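PDB 1J3N: 3-oxoacyl-(acyl-carrier protein) synthase II from Thermus thermophilus, which probably catalyses the decarboxylative condensation of malonyl-ACP with a growing acyl chain, the carbon-carbon bond-forming step of fatty acid elongation. Local coordinates for residues G107-E110 and T111-Q115; A137-A140 and S141-I144. All blocks are in the same frame, centred on the assembly; numbering follows the deposited sequence.

Contact 1 and contact 2 are the first turns of two helices, 109-122 and 139-148, separated in sequence by helix 131-135 and both within the N-terminal beta-ketoacyl synthase family region. Their centres are 15 Å apart and their nearest atoms about 5 Å, so they do not touch each other directly; M135 of the intervening helix pairs through the backbone with G108 of contact 1. Both lie on the same side of the chain's centre, about 21 Å and 17 Å from it, and both reach the second subunit of the homodimer: W112 stacks on W112 of the other chain, while A142 packs on H399 of that chain.

Contact 1 (G107-E110 and T111-Q115)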
loop_
_atom_site.group_PDB
_atom_site.type_symbol
_atom_site.label_atom_id
_atom_site.label_comp_id
_atom_site.label_asym_id
_atom_site.label_seq_id
_atom_site.Cartn_x
_atom_site.Cartn_y
_atom_site.Cartn_z
ATOM N N GLY A 107 0.922 -10.112 3.131
ATOM C CA GLY A 107 1.817 -10.537 2.069
ATOM C C GLY A 107 2.214 -11.998 2.190
ATOM O O GLY A 107 1.405 -12.826 2.593
ATOM N N GLY A 108 3.467 -12.311 1.871
ATOM C CA GLY A 108 3.934 -13.690 1.915
ATOM C C GLY A 108 4.193 -14.312 3.274
ATOM O O GLY A 108 5.337 -14.609 3.621
ATOM N N MET A 109 3.127 -14.539 4.028
ATOM C CA MET A 109 3.220 -15.129 5.359
ATOM C C MET A 109 3.936 -16.494 5.384
ATOM O O MET A 109 4.795 -16.727 6.233
ATOM C CB MET A 109 1.813 -15.266 5.948
ATOM C CG MET A 109 1.764 -15.519 7.450
ATOM S SD MET A 109 2.496 -14.186 8.430
ATOM C CE MET A 109 3.618 -15.141 9.448
ATOM N N GLU A 110 3.588 -17.398 4.469
ATOM C CA GLU A 110 4.239 -18.708 4.445
ATOM C C GLU A 110 5.724 -18.569 4.128
ATOM O O GLU A 110 6.564 -19.250 4.722
ATOM C CB GLU A 110 3.592 -19.636 3.409
ATOM C CG GLU A 110 2.139 -20.002 3.676
ATOM C CD GLU A 110 1.655 -21.153 2.796
ATOM O OE1 GLU A 110 2.122 -21.288 1.640
ATOM O OE2 GLU A 110 0.799 -21.924 3.261
ATOM N N THR A 111 6.041 -17.676 3.194
ATOM C CA THR A 111 7.423 -17.439 2.797
ATOM C C THR A 111 8.223 -16.888 3.969
ATOM O O THR A 111 9.387 -17.247 4.170
ATOM C CB THR A 111 7.496 -16.451 1.602
ATOM O OG1 THR A 111 6.899 -17.057 0.450
ATOM C CG2 THR A 111 8.947 -16.092 1.285
ATOM N N TRP A 112 7.595 -16.019 4.752
ATOM C CA TRP A 112 8.260 -15.443 5.909
ATOM C C TRP A 112 8.671 -16.535 6.896
ATOM O O TRP A 112 9.769 -16.498 7.449
ATOM C CB TRP A 112 7.347 -14.431 6.611
ATOM C CG TRP A 112 7.542 -13.001 6.166
ATOM C CD1 TRP A 112 6.668 -12.232 5.446
ATOM C CD2 TRP A 112 8.655 -12.152 6.481
ATOM N NE1 TRP A 112 7.167 -10.954 5.300
ATOM C CE2 TRP A 112 8.385 -10.880 5.925
ATOM C CE3 TRP A 112 9.854 -12.346 7.178
ATOM C CZ2 TRP A 112 9.272 -9.799 6.053
ATOM C CZ3 TRP A 112 10.740 -11.271 7.305
ATOM C CH2 TRP A 112 10.440 -10.015 6.743
ATOM N N GLU A 113 7.790 -17.509 7.118
ATOM C CA GLU A 113 8.096 -18.596 8.052
ATOM C C GLU A 113 9.165 -19.526 7.498
ATOM O O GLU A 113 10.072 -19.935 8.220
ATOM C CB GLU A 113 6.839 -19.410 8.366
ATOM C CG GLU A 113 5.753 -18.619 9.089
ATOM C CD GLU A 113 4.634 -19.504 9.606
ATOM O OE1 GLU A 113 3.651 -18.963 10.157
ATOM O OE2 GLU A 113 4.739 -20.740 9.464
ATOM N N ALA A 114 9.058 -19.851 6.213
ATOM C CA ALA A 114 10.015 -20.744 5.569
ATOM C C ALA A 114 11.427 -20.160 5.535
ATOM O O ALA A 114 12.383 -20.816 5.939
ATOM C CB ALA A 114 9.549 -21.074 4.152
ATOM N N GLN A 115 11.554 -18.923 5.069
ATOM C CA GLN A 115 12.859 -18.285 4.980
ATOM C C GLN A 115 13.439 -17.855 6.326
ATOM O O GLN A 115 14.650 -17.929 6.531
ATOM C CB GLN A 115 12.795 -17.097 4.010
ATOM C CG GLN A 115 12.540 -17.523 2.569
ATOM C CD GLN A 115 13.569 -18.526 2.067
ATOM O OE1 GLN A 115 14.776 -18.304 2.184
ATOM N NE2 GLN A 115 13.094 -19.634 1.495
#
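G108 and W112 meet at the opening turn of helix 109-122, a local contact along one helix that begins at the N-cap residue G108. G108 is the centre of an inverse gamma turn, and its carbonyl accepts the first i to i+4 bond, from W112 N to G108 O at 2.9 Å, with the donor nearly in line with the C=O. E113 N to M109 O (3.2 Å) and A114 N to E110 O (3.0 Å, 163° at the hydrogen) carry the pattern on. CD1 of the W112 indole comes within 3.3 Å of G108 O, and M109 N lies at the edge of the ring, near its plane. M109 sends CG anti to its own backbone nitrogen (chi1 -165°) and then bends, which brings CE to 3.9 Å from OE1 of the extended E113. That carboxylate oxygen is gripped elsewhere, by T193 OG1 and M195 N, so the methyl merely lies beside a fixed acceptor. T111 OG1 bonds to D69 and E110 forms a salt bridge with R70. Helix 131-135 covers T111 and W112, F131 meeting the indole edge-to-face, helix 194-202 flanks M109, and W112 of the second subunit stacks on its counterpart.

Contact 2 (A137-A140 and S141-I144); sequences ANMA and SAHI
M139 and H143, one helical turn apart, lie at a slant to each other at the start of helix 139-148. The methionine folds back, CG anti to the carbonyl carbon (chi1 -67°) with bends at chi2 and chi3, bringing CE to 3.7 Å from NE2 of H143. The methyl stands above the imidazole plane but beyond its NE2-CD2 side, not over the ring centre. The ring's edge faces the M139 carbonyl, CD2 lying 3.1 Å from M139 O near the ring plane. The same oxygen accepts H143 N at 3.0 Å, the donor standing 49° out of the carbonyl plane. M139 SD also rests against A142 CB at 4.1 Å. An alanine at H143 would take away the ring, probably leaving the M139 methyl freer to turn, though still with A142 at SD, and M139 O without its ring edge. I144 CG1 sits 3.3 Å from A140 O. A water accepts a hydrogen bond from S141 N and donates one to A137 O (2.6 Å); S141 OG bonds to S155 O and V102 N. I144 reaches helix 70-86 and strands 98-103 and 182-189, while H143 packs on I267 of the second subunit. A142 N to N138 O (3.1 Å), H143 N to M139 O and I144 N to A140 O are the i to i+4 bonds of a helical first turn, set between sheet and dimer partner in a thiolase-type fold.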
loop_
_atom_site.group_PDB
_atom_site.type_symbol
_atom_site.label_atom_id
_atom_site.label_comp_id
_atom_site.label_asym_id
_atom_site.label_seq_id
_atom_site.Cartn_x
_atom_site.Cartn_y
_atom_site.Cartn_z
ATOM N N ALA A 137 4.484 -7.230 -0.530
ATOM C CA ALA A 137 3.098 -6.929 -0.904
ATOM C C ALA A 137 2.784 -6.562 -2.341
ATOM O O ALA A 137 1.742 -6.952 -2.859
ATOM C CB ALA A 137 2.542 -5.830 0.028
ATOM N N ASN A 138 3.669 -5.810 -2.982
ATOM C CA ASN A 138 3.441 -5.369 -4.352
ATOM C C ASN A 138 3.569 -6.460 -5.409
ATOM O O ASN A 138 3.381 -6.192 -6.597
ATOM C CB ASN A 138 4.408 -4.234 -4.683
ATOM C CG ASN A 138 5.867 -4.664 -4.574
ATOM O OD1 ASN A 138 6.556 -4.843 -5.582
ATOM N ND2 ASN A 138 6.336 -4.846 -3.347
ATOM N N MET A 139 3.878 -7.688 -4.996
ATOM C CA MET A 139 4.045 -8.752 -5.981
ATOM C C MET A 139 2.754 -9.346 -6.541
ATOM O O MET A 139 2.790 -10.056 -7.540
ATOM C CB MET A 139 4.940 -9.856 -5.427
ATOM C CG MET A 139 6.371 -9.406 -5.209
ATOM S SD MET A 139 7.059 -8.537 -6.619
ATOM C CE MET A 139 7.377 -9.872 -7.735
ATOM N N ALA A 140 1.619 -9.066 -5.908
ATOM C CA ALA A 140 0.352 -9.555 -6.428
ATOM C C ALA A 140 0.024 -8.691 -7.653
ATOM O O ALA A 140 -0.296 -9.200 -8.724
ATOM C CB ALA A 140 -0.735 -9.427 -5.379
ATOM N N SER A 141 0.113 -7.378 -7.492
ATOM C CA SER A 141 -0.136 -6.464 -8.600
ATOM C C SER A 141 0.885 -6.708 -9.714
ATOM O O SER A 141 0.522 -6.877 -10.879
ATOM C CB SER A 141 -0.037 -5.014 -8.130
ATOM O OG SER A 141 -1.182 -4.649 -7.375
ATOM N N ALA A 142 2.158 -6.753 -9.336
ATOM C CA ALA A 142 3.244 -6.969 -10.284
ATOM C C ALA A 142 3.084 -8.242 -11.105
ATOM O O ALA A 142 3.277 -8.232 -12.322
ATOM C CB ALA A 142 4.580 -7.003 -9.546
ATOM N N HIS A 143 2.752 -9.347 -10.446
ATOM C CA HIS A 143 2.595 -10.598 -11.167
ATOM C C HIS A 143 1.426 -10.583 -12.125
ATOM O O HIS A 143 1.485 -11.199 -13.185
ATOM C CB HIS A 143 2.482 -11.770 -10.190
ATOM C CG HIS A 143 3.804 -12.362 -9.832
ATOM N ND1 HIS A 143 4.581 -13.038 -10.749
ATOM C CD2 HIS A 143 4.520 -12.322 -8.685
ATOM C CE1 HIS A 143 5.720 -13.389 -10.182
ATOM N NE2 HIS A 143 5.709 -12.965 -8.929
ATOM N N ILE A 144 0.359 -9.872 -11.762
ATOM C CA ILE A 144 -0.796 -9.791 -12.641
ATOM C C ILE A 144 -0.438 -8.958 -13.869
ATOM O O ILE A 144 -0.790 -9.314 -14.999
ATOM C CB ILE A 144 -2.011 -9.175 -11.908
ATOM C CG1 ILE A 144 -2.558 -10.182 -10.878
ATOM C CG2 ILE A 144 -3.085 -8.800 -12.911
ATOM C CD1 ILE A 144 -3.451 -9.558 -9.796
HETATM O O HOH W 1 0.165 -6.189 -4.725
#